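Local coordinates for protein relik capsid n-terminal domain (Oryctolagus cuniculus, PDB 2XGU) that is the N-terminal domain of the capsid protein of an ancient rabbit endogenous lentivirus, which probably helped to build the shell of the viral core, at residues A[50-55]-A[122-127]. Sequence-based numbering, arbitrary orientation. Where two conformers were deposited one is given.
Sequences VDINML and TLYRTW
Tyr124 OH donates a short hydrogen bond of 2.5 Å to Asn53 OD1. The hydroxyl lies in the carbonyl plane of the amide, on a lone pair, with a C=O...O angle of 139°. OD1 sits at the edge of the Tyr124 ring, in its plane, and the amide plane is turned steeply against the ring plane. The other end of the amide is also held: Asn53 ND2 donates to the backbone oxygen of Arg103. The two bonds together fix which way round the amide sits. Tyr124 has CG anti to its own backbone nitrogen (chi1 -175°), which carries the ring across to helix 49-57. Beside this polar pair, Ile52 points at the partner helix, and the Ile52 and Tyr124 side chains lie alongside each other, reaching opposite ways. Ile52 CG2 lies 3.7 Å from Tyr124 CE2. The other branch ends over the helix backbone, where Ile52 CD1 lies 3.8 Å from both Arg125 CA and Arg125 CB. The rest of Arg125 runs away from the contact, extended from CG to NE. Its guanidinium binds Gly41 O, Ser44 and Gln136 of the second subunit. Helices 49-57 and 118-134 run in roughly the same direction, with segment axes 30° apart and 10.5 Å at closest approach. This is a partly buried helix-helix contact, apolar packing beside one hydrogen bond, near the centre of the mainly helical N-terminal domain of a retroviral capsid protein.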
ATOM      1  N   VAL A  50       4.992 -15.441   9.243  1.00 11.56           N
ATOM      2  CA  VAL A  50       6.333 -15.899   9.620  1.00 13.39           C
ATOM      3  C   VAL A  50       7.297 -15.894   8.415  1.00 12.49           C
ATOM      4  O   VAL A  50       8.451 -15.467   8.536  1.00 13.61           O
ATOM      5  CB  VAL A  50       6.289 -17.293  10.279  1.00 14.89           C
ATOM      6  CG1 VAL A  50       7.700 -17.840  10.479  1.00 17.40           C
ATOM      7  CG2 VAL A  50       5.552 -17.212  11.630  1.00 18.00           C
ATOM      8  N   ASP A  51       6.827 -16.362   7.263  1.00 12.33           N
ATOM      9  CA  ASP A  51       7.600 -16.306   6.029  1.00 12.04           C
ATOM     10  C   ASP A  51       7.991 -14.859   5.683  1.00 11.23           C
ATOM     11  O   ASP A  51       9.115 -14.593   5.263  1.00 11.87           O
ATOM     12  CB  ASP A  51       6.778 -16.845   4.853  1.00 10.45           C
ATOM     13  CG  ASP A  51       6.443 -18.322   4.971  1.00 13.37           C
ATOM     14  OD1 ASP A  51       7.187 -19.085   5.607  1.00 15.59           O
ATOM     15  OD2 ASP A  51       5.415 -18.746   4.378  1.00 14.11           O
ATOM     16  N   ILE A  52       7.036 -13.934   5.799  1.00 12.16           N
ATOM     17  CA  ILE A  52       7.289 -12.545   5.456  1.00 11.29           C
ATOM     18  C   ILE A  52       8.359 -11.960   6.372  1.00 11.69           C
ATOM     19  O   ILE A  52       9.262 -11.269   5.923  1.00 14.06           O
ATOM     20  CB  ILE A  52       5.989 -11.736   5.537  1.00 12.40           C
ATOM     21  CG1 ILE A  52       5.081 -12.115   4.361  1.00 16.92           C
ATOM     22  CG2 ILE A  52       6.295 -10.221   5.537  1.00 13.57           C
ATOM     23  CD1 ILE A  52       3.650 -11.629   4.506  1.00 22.62           C
ATOM     24  N   ASN A  53       8.238 -12.219   7.665  1.00 10.55           N
ATOM     25  CA  ASN A  53       9.197 -11.693   8.621  1.00 11.38           C
ATOM     26  C   ASN A  53      10.569 -12.299   8.403  1.00 15.45           C
ATOM     27  O   ASN A  53      11.575 -11.640   8.604  1.00 14.49           O
ATOM     28  CB  ASN A  53       8.707 -11.913  10.046  1.00 15.65           C
ATOM     29  CG  ASN A  53       7.489 -11.067  10.349  1.00 15.50           C
ATOM     30  OD1 ASN A  53       7.297 -10.026   9.712  1.00 17.75           O
ATOM     31  ND2 ASN A  53       6.665 -11.499  11.294  1.00 18.17           N
ATOM     32  N   MET A  54      10.594 -13.551   7.958  1.00 13.52           N
ATOM     33  CA  MET A  54      11.846 -14.223   7.675  1.00 17.75           C
ATOM     34  C   MET A  54      12.596 -13.435   6.599  1.00 14.25           C
ATOM     35  O   MET A  54      13.794 -13.128   6.741  1.00 16.24           O
ATOM     36  CB  MET A  54      11.535 -15.646   7.196  1.00 23.60           C
ATOM     37  CG  MET A  54      12.395 -16.710   7.774  1.00 42.21           C
ATOM     38  SD  MET A  54      14.039 -16.464   7.140  1.00 71.62           S
ATOM     39  CE  MET A  54      13.711 -16.119   5.433  1.00 15.68           C
ATOM     40  N   LEU A  55      11.920 -13.107   5.510  1.00 14.46           N
ATOM     41  CA  LEU A  55      12.594 -12.420   4.414  1.00 16.46           C
ATOM     42  C   LEU A  55      12.994 -11.006   4.805  1.00 20.46           C
ATOM     43  O   LEU A  55      14.061 -10.532   4.413  1.00 18.89           O
ATOM     44  CB  LEU A  55      11.744 -12.399   3.142  1.00 24.36           C
ATOM     45  CG  LEU A  55      11.812 -13.639   2.245  1.00 25.42           C
ATOM     46  CD1 LEU A  55      11.158 -13.336   0.920  1.00 26.83           C
ATOM     47  CD2 LEU A  55      13.235 -14.098   2.022  1.00 23.34           C
ATOM     48  N   THR A 122      -2.849 -12.793   4.679  1.00 12.07           N
ATOM     49  CA  THR A 122      -3.177 -11.986   3.508  0.64 13.22           C
ATOM     50  C   THR A 122      -3.170 -10.501   3.879  1.00 12.79           C
ATOM     51  O   THR A 122      -2.673  -9.650   3.143  1.00 12.20           O
ATOM     52  CB  THR A 122      -4.570 -12.340   2.970  0.64 13.44           C
ATOM     53  OG1 THR A 122      -4.681 -13.763   2.809  0.64 19.66           O
ATOM     54  CG2 THR A 122      -4.802 -11.669   1.630  0.64 17.78           C
ATOM     55  N   LEU A 123      -3.740 -10.201   5.037  1.00 12.91           N
ATOM     56  CA  LEU A 123      -3.796  -8.827   5.532  1.00 12.92           C
ATOM     57  C   LEU A 123      -2.400  -8.305   5.877  1.00 14.42           C
ATOM     58  O   LEU A 123      -2.070  -7.143   5.592  1.00 14.75           O
ATOM     59  CB  LEU A 123      -4.720  -8.747   6.748  1.00 13.35           C
ATOM     60  CG  LEU A 123      -4.860  -7.354   7.353  1.00 15.69           C
ATOM     61  CD1 LEU A 123      -5.451  -6.374   6.351  1.00 21.64           C
ATOM     62  CD2 LEU A 123      -5.717  -7.400   8.624  1.00 14.64           C
ATOM     63  N   TYR A 124      -1.571  -9.154   6.472  1.00 12.21           N
ATOM     64  CA  TYR A 124      -0.220  -8.717   6.821  1.00 12.10           C
ATOM     65  C   TYR A 124       0.601  -8.412   5.567  1.00 14.37           C
ATOM     66  O   TYR A 124       1.346  -7.425   5.527  1.00 13.69           O
ATOM     67  CB  TYR A 124       0.505  -9.762   7.674  1.00 12.87           C
ATOM     68  CG  TYR A 124       1.872  -9.331   8.168  1.00 11.03           C
ATOM     69  CD1 TYR A 124       2.069  -8.068   8.711  1.00 11.81           C
ATOM     70  CD2 TYR A 124       2.957 -10.193   8.094  1.00 12.02           C
ATOM     71  CE1 TYR A 124       3.305  -7.666   9.185  1.00 12.32           C
ATOM     72  CE2 TYR A 124       4.204  -9.807   8.572  1.00 15.70           C
ATOM     73  CZ  TYR A 124       4.374  -8.540   9.105  1.00 14.04           C
ATOM     74  OH  TYR A 124       5.604  -8.142   9.587  1.00 17.74           O
ATOM     75  N   ARG A 125       0.488  -9.274   4.561  1.00 12.94           N
ATOM     76  CA  ARG A 125       1.151  -9.029   3.286  1.00 11.32           C
ATOM     77  C   ARG A 125       0.713  -7.682   2.714  1.00 13.04           C
ATOM     78  O   ARG A 125       1.546  -6.917   2.223  1.00 13.28           O
ATOM     79  CB  ARG A 125       0.868 -10.161   2.298  1.00 10.45           C
ATOM     80  CG  ARG A 125       1.381  -9.895   0.886  1.00 12.31           C
ATOM     81  CD  ARG A 125       1.087 -11.083  -0.031  1.00 12.67           C
ATOM     82  NE  ARG A 125       1.484 -10.787  -1.408  1.00 11.71           N
ATOM     83  CZ  ARG A 125       0.731 -10.120  -2.277  1.00 14.42           C
ATOM     84  NH1 ARG A 125      -0.482  -9.696  -1.932  1.00 13.91           N
ATOM     85  NH2 ARG A 125       1.194  -9.870  -3.502  1.00 14.17           N
ATOM     86  N   THR A 126      -0.586  -7.394   2.791  1.00 11.20           N
ATOM     87  CA  THR A 126      -1.105  -6.098   2.384  1.00 12.78           C
ATOM     88  C   THR A 126      -0.455  -4.943   3.147  1.00 17.56           C
ATOM     89  O   THR A 126      -0.008  -3.972   2.540  1.00 14.97           O
ATOM     90  CB  THR A 126      -2.634  -6.068   2.535  1.00 15.87           C
ATOM     91  OG1 THR A 126      -3.205  -6.934   1.549  1.00 19.18           O
ATOM     92  CG2 THR A 126      -3.175  -4.654   2.359  1.00 17.87           C
ATOM     93  N   TRP A 127      -0.360  -5.053   4.472  1.00 12.86           N
ATOM     94  CA  TRP A 127       0.307  -4.021   5.273  1.00 12.61           C
ATOM     95  C   TRP A 127       1.765  -3.806   4.845  1.00 12.76           C
ATOM     96  O   TRP A 127       2.215  -2.668   4.708  1.00 14.14           O
ATOM     97  CB  TRP A 127       0.306  -4.399   6.764  1.00 13.00           C
ATOM     98  CG  TRP A 127      -1.037  -4.307   7.435  1.00 12.63           C
ATOM     99  CD1 TRP A 127      -2.211  -3.915   6.878  1.00 13.27           C
ATOM    100  CD2 TRP A 127      -1.330  -4.629   8.806  1.00 12.74           C
ATOM    101  NE1 TRP A 127      -3.228  -3.962   7.816  1.00 16.58           N
ATOM    102  CE2 TRP A 127      -2.708  -4.405   9.003  1.00 16.53           C
ATOM    103  CE3 TRP A 127      -0.560  -5.087   9.877  1.00 17.62           C
ATOM    104  CZ2 TRP A 127      -3.328  -4.622  10.232  1.00 15.02           C
ATOM    105  CZ3 TRP A 127      -1.175  -5.302  11.101  1.00 18.94           C
ATOM    106  CH2 TRP A 127      -2.543  -5.059  11.268  1.00 15.58           C
TER